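Local coordinates for protein type C neurotoxin (Clostridium botulinum, PDB 3PME) that probably binds gangliosides and phosphatidylethanolamine at the neuronal membrane, as the receptor-binding domain of a botulinum neurotoxin of mosaic C/D serotype, at residues M367-I372 / E393-S398; K374-R377 / N382-T385. All blocks are in the same frame, centred on the assembly; numbering follows the deposited sequence.

Contact 1: residues M367-I372 / E393-S398; sequences MLLADI and ETKLLS
Lys395 and Leu396 meet Met367 where a loop folds over one end of strand 366-373. The loop enters with a 3-10 segment, 393-395, which brings Lys395 round to the strand. Its CB lies 3.8 Å from the methyl CE of Met367, and the two side chains cross at about a right angle. The lysine chain bends at chi2 (-69°), and its aliphatic part runs past Leu369, with CG 4.3 Å from Leu369 CD2. Lys395 NZ ends 5.6 Å from Asp371 OD2, too far for a salt bridge, though the opposite charges may still attract weakly; NZ is hydrogen-bonded to a bound glycerol, probably from the crystallisation liquor. At Leu396 the CB points away from the strand, yet CD2 reaches back to touch Met367 SD at 3.8 Å. Met367 reaches both residues because its chain runs straight out, with CG anti to the backbone N (chi1 -178°), and turns at chi3 (63°), which leaves the sulfur to Leu396 and the methyl to Lys395. A type I turn from Lys395 to Ser398, closed by Ser398 N to Lys395 O at 3.0 Å, then leads the chain on. No hydrogen bond links the two segments; aliphatic carbons and the Met367 thioether make up most of the touching surface. The loop thus packs on the sheet of the C-terminal receptor-binding region, consistent with a beta-trefoil. Leu396 O is bonded to Gln357 NE2 on strand 356-360, which pairs with strand 366-373 along one edge; strand 383-389 pairs along the other.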
ATOM      1  N   MET A 367      21.446  -1.342 -12.298  1.00 20.94           N
ATOM      2  CA  MET A 367      20.253  -1.022 -11.531  1.00 19.33           C
ATOM      3  C   MET A 367      19.624   0.191 -12.178  1.00 19.75           C
ATOM      4  O   MET A 367      20.330   1.105 -12.599  1.00 20.12           O
ATOM      5  CB  MET A 367      20.600  -0.692 -10.074  1.00 21.72           C
ATOM      6  CG  MET A 367      19.359  -0.406  -9.230  1.00 21.21           C
ATOM      7  SD  MET A 367      19.668  -0.107  -7.481  1.00 25.82           S
ATOM      8  CE  MET A 367      20.656   1.349  -7.588  1.00 27.05           C
ATOM      9  N   LEU A 368      18.301   0.226 -12.265  1.00 17.42           N
ATOM     10  CA  LEU A 368      17.651   1.401 -12.830  1.00 19.14           C
ATOM     11  C   LEU A 368      17.570   2.536 -11.815  1.00 18.00           C
ATOM     12  O   LEU A 368      17.225   2.325 -10.639  1.00 19.09           O
ATOM     13  CB  LEU A 368      16.250   1.073 -13.335  1.00 20.04           C
ATOM     14  CG  LEU A 368      16.137  -0.024 -14.384  1.00 21.21           C
ATOM     15  CD1 LEU A 368      14.722  -0.034 -14.963  1.00 20.49           C
ATOM     16  CD2 LEU A 368      17.158   0.200 -15.474  1.00 22.50           C
ATOM     17  N   LEU A 369      17.899   3.740 -12.263  1.00 18.85           N
ATOM     18  CA  LEU A 369      17.630   4.922 -11.453  1.00 20.35           C
ATOM     19  C   LEU A 369      17.192   6.085 -12.335  1.00 19.63           C
ATOM     20  O   LEU A 369      17.201   5.979 -13.564  1.00 18.09           O
ATOM     21  CB  LEU A 369      18.831   5.282 -10.568  1.00 24.04           C
ATOM     22  CG  LEU A 369      20.182   5.520 -11.233  1.00 22.95           C
ATOM     23  CD1 LEU A 369      20.247   6.885 -11.895  1.00 24.84           C
ATOM     24  CD2 LEU A 369      21.288   5.413 -10.196  1.00 23.55           C
ATOM     25  N   ALA A 370      16.776   7.183 -11.717  1.00 17.52           N
ATOM     26  CA  ALA A 370      16.410   8.367 -12.483  1.00 17.95           C
ATOM     27  C   ALA A 370      17.184   9.572 -11.969  1.00 19.80           C
ATOM     28  O   ALA A 370      17.334   9.756 -10.765  1.00 20.77           O
ATOM     29  CB  ALA A 370      14.908   8.625 -12.409  1.00 21.99           C
ATOM     30  N   ASP A 371      17.654  10.400 -12.890  1.00 18.48           N
ATOM     31  CA  ASP A 371      18.412  11.597 -12.526  1.00 20.16           C
ATOM     32  C   ASP A 371      18.461  12.486 -13.758  1.00 21.71           C
ATOM     33  O   ASP A 371      18.020  12.082 -14.846  1.00 20.72           O
ATOM     34  CB  ASP A 371      19.835  11.210 -12.078  1.00 19.38           C
ATOM     35  CG  ASP A 371      20.563  12.323 -11.288  1.00 23.81           C
ATOM     36  OD1 ASP A 371      20.026  13.438 -11.100  1.00 23.37           O
ATOM     37  OD2 ASP A 371      21.705  12.055 -10.857  1.00 24.12           O
ATOM     38  N   ILE A 372      19.002  13.688 -13.588  1.00 21.17           N
ATOM     39  CA  ILE A 372      19.214  14.613 -14.693  1.00 20.35           C
ATOM     40  C   ILE A 372      20.533  14.253 -15.370  1.00 21.74           C
ATOM     41  O   ILE A 372      21.609  14.370 -14.782  1.00 24.07           O
ATOM     42  CB  ILE A 372      19.234  16.077 -14.182  1.00 22.42           C
ATOM     43  CG1 ILE A 372      17.880  16.420 -13.557  1.00 23.81           C
ATOM     44  CG2 ILE A 372      19.572  17.042 -15.301  1.00 25.28           C
ATOM     45  CD1 ILE A 372      17.884  17.701 -12.730  1.00 27.27           C
ATOM     46  N   GLU A 393      26.467  -0.045  -5.939  1.00 28.72           N
ATOM     47  CA  GLU A 393      26.437  -0.406  -4.523  1.00 33.57           C
ATOM     48  C   GLU A 393      26.093   0.792  -3.635  1.00 32.64           C
ATOM     49  O   GLU A 393      25.310   0.673  -2.683  1.00 34.00           O
ATOM     50  CB  GLU A 393      27.779  -1.020  -4.103  1.00 36.31           C
ATOM     51  CG  GLU A 393      28.184  -2.283  -4.885  1.00 41.08           C
ATOM     52  CD  GLU A 393      28.755  -2.000  -6.279  1.00 44.03           C
ATOM     53  OE1 GLU A 393      29.084  -0.834  -6.588  1.00 39.99           O
ATOM     54  OE2 GLU A 393      28.889  -2.962  -7.070  1.00 49.53           O
ATOM     55  N   THR A 394      26.662   1.952  -3.954  1.00 32.89           N
ATOM     56  CA  THR A 394      26.467   3.142  -3.127  1.00 32.25           C
ATOM     57  C   THR A 394      25.130   3.828  -3.362  1.00 30.43           C
ATOM     58  O   THR A 394      24.804   4.804  -2.682  1.00 31.63           O
ATOM     59  CB  THR A 394      27.581   4.176  -3.354  1.00 33.15           C
ATOM     60  OG1 THR A 394      27.640   4.517  -4.743  1.00 36.97           O
ATOM     61  CG2 THR A 394      28.917   3.609  -2.923  1.00 39.37           C
ATOM     62  N   LYS A 395      24.357   3.318  -4.317  1.00 28.83           N
ATOM     63  CA  LYS A 395      23.065   3.909  -4.649  1.00 27.03           C
ATOM     64  C   LYS A 395      21.885   3.088  -4.145  1.00 25.37           C
ATOM     65  O   LYS A 395      20.729   3.461  -4.366  1.00 24.42           O
ATOM     66  CB  LYS A 395      22.931   4.094  -6.165  1.00 27.46           C
ATOM     67  CG  LYS A 395      23.753   5.237  -6.733  1.00 34.71           C
ATOM     68  CD  LYS A 395      23.201   6.584  -6.291  1.00 37.83           C
ATOM     69  CE  LYS A 395      23.899   7.740  -7.001  1.00 39.05           C
ATOM     70  NZ  LYS A 395      23.422   9.055  -6.477  1.00 39.64           N
ATOM     71  N   LEU A 396      22.178   1.985  -3.456  1.00 27.20           N
ATOM     72  CA  LEU A 396      21.143   1.061  -2.994  1.00 26.20           C
ATOM     73  C   LEU A 396      20.182   1.652  -1.965  1.00 24.79           C
ATOM     74  O   LEU A 396      19.088   1.122  -1.766  1.00 24.59           O
ATOM     75  CB  LEU A 396      21.769  -0.240  -2.470  1.00 24.87           C
ATOM     76  CG  LEU A 396      22.246  -1.207  -3.557  1.00 29.13           C
ATOM     77  CD1 LEU A 396      23.007  -2.374  -2.941  1.00 28.23           C
ATOM     78  CD2 LEU A 396      21.064  -1.712  -4.365  1.00 25.39           C
ATOM     79  N   LEU A 397      20.591   2.728  -1.296  1.00 27.89           N
ATOM     80  CA  LEU A 397      19.713   3.412  -0.360  1.00 26.69           C
ATOM     81  C   LEU A 397      19.235   4.758  -0.905  1.00 29.22           C
ATOM     82  O   LEU A 397      18.561   5.508  -0.200  1.00 26.42           O
ATOM     83  CB  LEU A 397      20.419   3.621   0.983  1.00 29.45           C
ATOM     84  CG  LEU A 397      20.818   2.352   1.731  1.00 31.86           C
ATOM     85  CD1 LEU A 397      21.784   2.686   2.864  1.00 36.64           C
ATOM     86  CD2 LEU A 397      19.581   1.658   2.267  1.00 37.05           C
ATOM     87  N   SER A 398      19.580   5.056  -2.157  1.00 22.92           N
ATOM     88  CA  SER A 398      19.199   6.320  -2.783  1.00 25.84           C
ATOM     89  C   SER A 398      17.767   6.254  -3.276  1.00 22.92           C
ATOM     90  O   SER A 398      17.399   5.292  -3.945  1.00 21.67           O
ATOM     91  CB  SER A 398      20.109   6.604  -3.981  1.00 25.84           C
ATOM     92  OG  SER A 398      19.641   7.726  -4.714  1.00 27.14           O
TER

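Contact 2: residues K374-R377 / N382-T385; sequences KPWR and NAYT
Lys374 and Asn382 flank the beta hairpin connection between strands 366-373 and 383-389 in the C-terminal, probably beta-trefoil, receptor-binding region. From CB, which points away from 382-385, the lysine chain runs out extended alongside Asn382, and the two side chains point the same way. Lys374 CG lies 3.3 Å from Asn382 OD1, CD and CE pass it at greater distance, and a bend at chi4 (60°) brings NZ to a hydrogen bond with that oxygen at 2.9 Å. The ammonium donates in the carbonyl plane, on a lone pair, at a C=O...N angle of 136°. Further into the contact, apolar groups predominate. Pro375 CG sits 4.0 Å from Ala383 CB and lies over one face of the Trp376 ring, offset toward its rim. Ala383 CB also meets Trp376 CH2 at 3.8 Å, approaching the indole obliquely, while the indole NE1 is bonded to Lys252 O and strand 255-260 packs against the ring. Thr385 lies across Pro375, its OG1 3.4 Å from Pro375 CG. Thr385 OG1 also donates to Ala383 O at 2.9 Å, from above the carbonyl plane and not along a lone pair.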
ATOM      1  N   LYS A 374      22.636  13.893 -19.505  1.00 22.72           N
ATOM      2  CA  LYS A 374      22.640  14.227 -20.925  1.00 21.31           C
ATOM      3  C   LYS A 374      22.564  12.892 -21.659  1.00 23.25           C
ATOM      4  O   LYS A 374      23.588  12.291 -21.953  1.00 21.10           O
ATOM      5  CB  LYS A 374      23.936  14.953 -21.284  1.00 21.54           C
ATOM      6  CG  LYS A 374      24.094  16.316 -20.604  1.00 24.51           C
ATOM      7  CD  LYS A 374      25.498  16.862 -20.840  1.00 26.79           C
ATOM      8  CE  LYS A 374      25.616  18.303 -20.407  1.00 28.51           C
ATOM      9  NZ  LYS A 374      25.312  18.417 -18.972  1.00 26.47           N
ATOM     10  N   PRO A 375      21.340  12.402 -21.913  1.00 21.89           N
ATOM     11  CA  PRO A 375      21.169  10.996 -22.314  1.00 23.63           C
ATOM     12  C   PRO A 375      21.358  10.711 -23.802  1.00 23.68           C
ATOM     13  O   PRO A 375      21.452   9.528 -24.155  1.00 22.79           O
ATOM     14  CB  PRO A 375      19.728  10.696 -21.896  1.00 20.72           C
ATOM     15  CG  PRO A 375      19.026  12.026 -22.081  1.00 22.85           C
ATOM     16  CD  PRO A 375      20.048  13.069 -21.657  1.00 20.84           C
ATOM     17  N   TRP A 376      21.392  11.737 -24.652  1.00 21.82           N
ATOM     18  CA  TRP A 376      21.601  11.520 -26.084  1.00 23.90           C
ATOM     19  C   TRP A 376      23.069  11.690 -26.426  1.00 24.29           C
ATOM     20  O   TRP A 376      23.657  12.731 -26.142  1.00 24.91           O
ATOM     21  CB  TRP A 376      20.770  12.499 -26.920  1.00 23.94           C
ATOM     22  CG  TRP A 376      19.293  12.402 -26.694  1.00 25.43           C
ATOM     23  CD1 TRP A 376      18.433  11.508 -27.266  1.00 24.33           C
ATOM     24  CD2 TRP A 376      18.502  13.227 -25.837  1.00 23.09           C
ATOM     25  NE1 TRP A 376      17.156  11.728 -26.822  1.00 24.60           N
ATOM     26  CE2 TRP A 376      17.168  12.776 -25.937  1.00 24.64           C
ATOM     27  CE3 TRP A 376      18.787  14.305 -24.994  1.00 23.50           C
ATOM     28  CZ2 TRP A 376      16.126  13.367 -25.227  1.00 24.90           C
ATOM     29  CZ3 TRP A 376      17.754  14.887 -24.297  1.00 23.23           C
ATOM     30  CH2 TRP A 376      16.437  14.419 -24.418  1.00 24.72           C
ATOM     31  N   ARG A 377      23.657  10.679 -27.057  1.00 24.38           N
ATOM     32  CA  ARG A 377      25.082  10.699 -27.352  1.00 24.29           C
ATOM     33  C   ARG A 377      25.466  11.889 -28.226  1.00 27.51           C
ATOM     34  O   ARG A 377      26.556  12.442 -28.094  1.00 28.13           O
ATOM     35  CB  ARG A 377      25.516   9.389 -28.025  1.00 24.86           C
ATOM     36  CG  ARG A 377      25.712   8.233 -27.058  1.00 24.85           C
ATOM     37  CD  ARG A 377      26.251   6.985 -27.767  1.00 28.18           C
ATOM     38  NE  ARG A 377      25.214   6.366 -28.587  1.00 29.07           N
ATOM     39  CZ  ARG A 377      24.318   5.497 -28.129  1.00 32.35           C
ATOM     40  NH1 ARG A 377      24.334   5.121 -26.849  1.00 25.93           N
ATOM     41  NH2 ARG A 377      23.406   4.995 -28.951  1.00 31.58           N
ATOM     42  N   ASN A 382      20.201  18.411 -21.439  1.00 22.00           N
ATOM     43  CA  ASN A 382      19.863  17.726 -20.203  1.00 20.95           C
ATOM     44  C   ASN A 382      18.427  17.249 -20.235  1.00 20.78           C
ATOM     45  O   ASN A 382      17.568  17.896 -20.830  1.00 24.84           O
ATOM     46  CB  ASN A 382      20.050  18.672 -19.010  1.00 24.65           C
ATOM     47  CG  ASN A 382      21.470  19.183 -18.896  1.00 28.17           C
ATOM     48  OD1 ASN A 382      22.399  18.420 -18.631  1.00 25.49           O
ATOM     49  ND2 ASN A 382      21.647  20.486 -19.104  1.00 29.39           N
ATOM     50  N   ALA A 383      18.167  16.129 -19.569  1.00 22.58           N
ATOM     51  CA  ALA A 383      16.817  15.592 -19.449  1.00 20.99           C
ATOM     52  C   ALA A 383      16.713  14.776 -18.173  1.00 20.25           C
ATOM     53  O   ALA A 383      17.692  14.178 -17.741  1.00 20.76           O
ATOM     54  CB  ALA A 383      16.488  14.714 -20.667  1.00 20.72           C
ATOM     55  N   TYR A 384      15.530  14.746 -17.570  1.00 21.53           N
ATOM     56  CA  TYR A 384      15.266  13.780 -16.511  1.00 20.37           C
ATOM     57  C   TYR A 384      15.153  12.430 -17.205  1.00 19.67           C
ATOM     58  O   TYR A 384      14.344  12.277 -18.124  1.00 20.07           O
ATOM     59  CB  TYR A 384      13.971  14.114 -15.783  1.00 21.23           C
ATOM     60  CG  TYR A 384      13.998  15.386 -14.969  1.00 22.71           C
ATOM     61  CD1 TYR A 384      13.830  16.626 -15.574  1.00 22.17           C
ATOM     62  CD2 TYR A 384      14.143  15.339 -13.586  1.00 23.34           C
ATOM     63  CE1 TYR A 384      13.830  17.795 -14.810  1.00 24.03           C
ATOM     64  CE2 TYR A 384      14.152  16.497 -12.820  1.00 24.20           C
ATOM     65  CZ  TYR A 384      13.991  17.718 -13.448  1.00 25.03           C
ATOM     66  OH  TYR A 384      13.985  18.875 -12.697  1.00 27.05           O
ATOM     67  N   THR A 385      15.978  11.472 -16.792  1.00 18.18           N
ATOM     68  CA  THR A 385      16.160  10.260 -17.593  1.00 19.23           C
ATOM     69  C   THR A 385      16.167   9.020 -16.708  1.00 19.38           C
ATOM     70  O   THR A 385      16.867   8.988 -15.691  1.00 19.02           O
ATOM     71  CB  THR A 385      17.503  10.303 -18.355  1.00 19.13           C
ATOM     72  OG1 THR A 385      17.640  11.565 -19.033  1.00 19.67           O
ATOM     73  CG2 THR A 385      17.602   9.150 -19.363  1.00 18.30           C
TER

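Overall arrangement
Contact 1 and contact 2 lie 16 Å apart, centre to centre, near opposite ends of the same pair of adjacent antiparallel strands, 366-373 and 383-389. Contact 2 closes the connection between them; contact 1 brings in the loop that follows the second strand, so contact 2 is nested inside the loop closed by contact 1. The two touch directly: Asp371 O lies 2.9 Å from Thr385 N, probably a hydrogen bond, and Ile372 CG1 packs at 3.8 Å on Tyr384 CE2. A glycerol, probably from the crystallisation liquor, sits about 3 Å, nearest atoms, from the side chain of Lys395 in contact 1.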